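Side-chain contact in putative N-acetylneuraminate lyase ([Ruminococcus] gnavus ATCC 29149, PDB 6RB7), which is a putative lyase of the dihydrodipicolinate synthetase family, with a beta/alpha-barrel fold and four chains in its assembly: residues A[70-75]-A[250-255]. Residues are numbered along the deposited sequence; the frame is centred on the assembly and turned at random.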
loop_
_atom_site.group_PDB
_atom_site.type_symbol
_atom_site.label_atom_id
_atom_site.label_comp_id
_atom_site.label_asym_id
_atom_site.label_seq_id
_atom_site.Cartn_x
_atom_site.Cartn_y
_atom_site.Cartn_z
ATOM N N LYS A 70 32.877 16.227 -17.467
ATOM C CA LYS A 70 32.197 15.051 -18.021
ATOM C C LYS A 70 31.206 15.430 -19.110
ATOM O O LYS A 70 30.768 14.508 -19.812
ATOM C CB LYS A 70 31.520 14.256 -16.915
ATOM C CG LYS A 70 32.467 13.604 -15.919
ATOM C CD LYS A 70 33.332 12.539 -16.537
ATOM C CE LYS A 70 34.166 11.857 -15.449
ATOM N NZ LYS A 70 35.188 10.913 -15.958
ATOM N N GLY A 71 30.895 16.697 -19.282
ATOM C CA GLY A 71 30.059 17.135 -20.414
ATOM C C GLY A 71 28.597 16.767 -20.224
ATOM O O GLY A 71 27.881 16.626 -21.246
ATOM N N VAL A 72 28.125 16.696 -18.985
ATOM C CA VAL A 72 26.670 16.516 -18.768
ATOM C C VAL A 72 25.940 17.825 -19.075
ATOM O O VAL A 72 26.585 18.889 -19.204
ATOM C CB VAL A 72 26.376 16.002 -17.340
ATOM C CG1 VAL A 72 27.005 14.625 -17.122
ATOM C CG2 VAL A 72 26.836 16.968 -16.279
ATOM N N LYS A 73 24.617 17.740 -19.225
ATOM C CA LYS A 73 23.811 18.908 -19.631
ATOM C C LYS A 73 23.739 19.895 -18.485
ATOM O O LYS A 73 23.708 21.133 -18.729
ATOM C CB LYS A 73 22.439 18.470 -20.082
ATOM C CG LYS A 73 21.574 19.553 -20.683
ATOM C CD LYS A 73 22.188 20.123 -21.971
ATOM C CE LYS A 73 21.165 20.568 -22.979
ATOM N NZ LYS A 73 21.767 21.503 -23.961
ATOM N N GLY A 74 23.603 19.387 -17.277
ATOM C CA GLY A 74 23.342 20.230 -16.121
ATOM C C GLY A 74 23.495 19.471 -14.848
ATOM O O GLY A 74 23.882 18.288 -14.884
ATOM N N VAL A 75 23.168 20.119 -13.754
ATOM C CA VAL A 75 23.166 19.482 -12.424
ATOM C C VAL A 75 21.872 19.845 -11.690
ATOM O O VAL A 75 21.317 20.989 -11.866
ATOM C CB VAL A 75 24.382 19.808 -11.562
ATOM C CG1 VAL A 75 25.620 19.119 -12.089
ATOM C CG2 VAL A 75 24.611 21.307 -11.419
ATOM N N LEU A 250 28.440 6.758 -19.019
ATOM C CA LEU A 250 27.569 5.635 -19.450
ATOM C C LEU A 250 26.175 6.179 -19.757
ATOM O O LEU A 250 25.583 5.798 -20.764
ATOM C CB LEU A 250 27.505 4.543 -18.382
ATOM C CG LEU A 250 28.813 3.814 -18.106
ATOM C CD1 LEU A 250 28.619 2.748 -17.055
ATOM C CD2 LEU A 250 29.367 3.207 -19.408
ATOM N N TYR A 251 25.648 7.071 -18.907
ATOM C CA TYR A 251 24.308 7.642 -19.197
ATOM C C TYR A 251 24.377 8.548 -20.435
ATOM O O TYR A 251 23.381 8.595 -21.171
ATOM C CB TYR A 251 23.765 8.336 -17.963
ATOM C CG TYR A 251 23.363 7.387 -16.862
ATOM C CD1 TYR A 251 22.188 6.657 -16.965
ATOM C CD2 TYR A 251 24.180 7.162 -15.751
ATOM C CE1 TYR A 251 21.783 5.790 -15.972
ATOM C CE2 TYR A 251 23.791 6.276 -14.752
ATOM C CZ TYR A 251 22.595 5.586 -14.866
ATOM O OH TYR A 251 22.176 4.769 -13.846
ATOM N N LEU A 252 25.469 9.309 -20.641
ATOM C CA LEU A 252 25.582 10.108 -21.886
ATOM C C LEU A 252 25.556 9.196 -23.107
ATOM O O LEU A 252 24.862 9.523 -24.086
ATOM C CB LEU A 252 26.854 10.958 -21.819
ATOM C CG LEU A 252 26.765 12.148 -20.858
ATOM C CD1 LEU A 252 28.157 12.710 -20.571
ATOM C CD2 LEU A 252 25.810 13.218 -21.401
ATOM N N LYS A 253 26.263 8.082 -23.036
ATOM C CA LYS A 253 26.308 7.148 -24.183
ATOM C C LYS A 253 24.953 6.462 -24.366
ATOM O O LYS A 253 24.520 6.299 -25.503
ATOM C CB LYS A 253 27.431 6.138 -23.996
ATOM C CG LYS A 253 27.660 5.290 -25.247
ATOM C CD LYS A 253 28.264 6.103 -26.370
ATOM C CE LYS A 253 28.531 5.238 -27.585
ATOM N NZ LYS A 253 29.241 6.014 -28.642
ATOM N N LEU A 254 24.279 6.133 -23.273
ATOM C CA LEU A 254 22.903 5.567 -23.342
ATOM C C LEU A 254 22.013 6.555 -24.068
ATOM O O LEU A 254 21.278 6.151 -24.973
ATOM C CB LEU A 254 22.437 5.301 -21.917
ATOM C CG LEU A 254 21.038 4.750 -21.731
ATOM C CD1 LEU A 254 20.729 3.574 -22.617
ATOM C CD2 LEU A 254 20.834 4.369 -20.290
ATOM N N ASP A 255 22.058 7.822 -23.685
ATOM C CA ASP A 255 21.187 8.852 -24.281
ATOM C C ASP A 255 21.520 9.003 -25.767
ATOM O O ASP A 255 20.596 9.155 -26.585
ATOM C CB ASP A 255 21.310 10.152 -23.508
ATOM C CG ASP A 255 20.078 11.007 -23.552
ATOM O OD1 ASP A 255 18.996 10.430 -23.672
ATOM O OD2 ASP A 255 20.239 12.233 -23.504
#
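Leu252 reaches from helix 248-259 into the bend where the chain leaves helix 57-70 for strand 74-77, and its two methyls make every close approach across the contact. The tightest point is Leu252 CD1, which lies 3.3 Å from Lys70 O, a van der Waals touch against a carbonyl oxygen. Gly71 O sits between the branches of the leucine fork, 4.0 Å from Leu252 CD1 and equally far from Leu252 CD2. On the buried side Val72 offers one methyl: Val72 CG1 meets Leu252 CD1 at 4.1 Å, the two side chains crossing at about a right angle. The leucine turns its CG anti to its own carbonyl carbon (chi1 -73°), and with a nearly extended chi2 of 165° this carries CD1 out to the bend. Gly71, at positive phi, closes helix 57-70 with a Schellman motif.

No hydrogen bond joins the two segments anywhere, and the packing becomes much sparser toward solvent at the exposed Gly71. The Lys70 side chain leads away from Leu252, and its NZ forms salt bridges with Glu249 and Glu299. Inward, Val72 continues onto Pro43 and Leu107 and Leu252 onto Val41, so the contact sets helix 248-259 against the turn that leads into strand 74-77, beside strand 41-43, while Tyr251, Lys253 and Leu254 pack on helix 263-281.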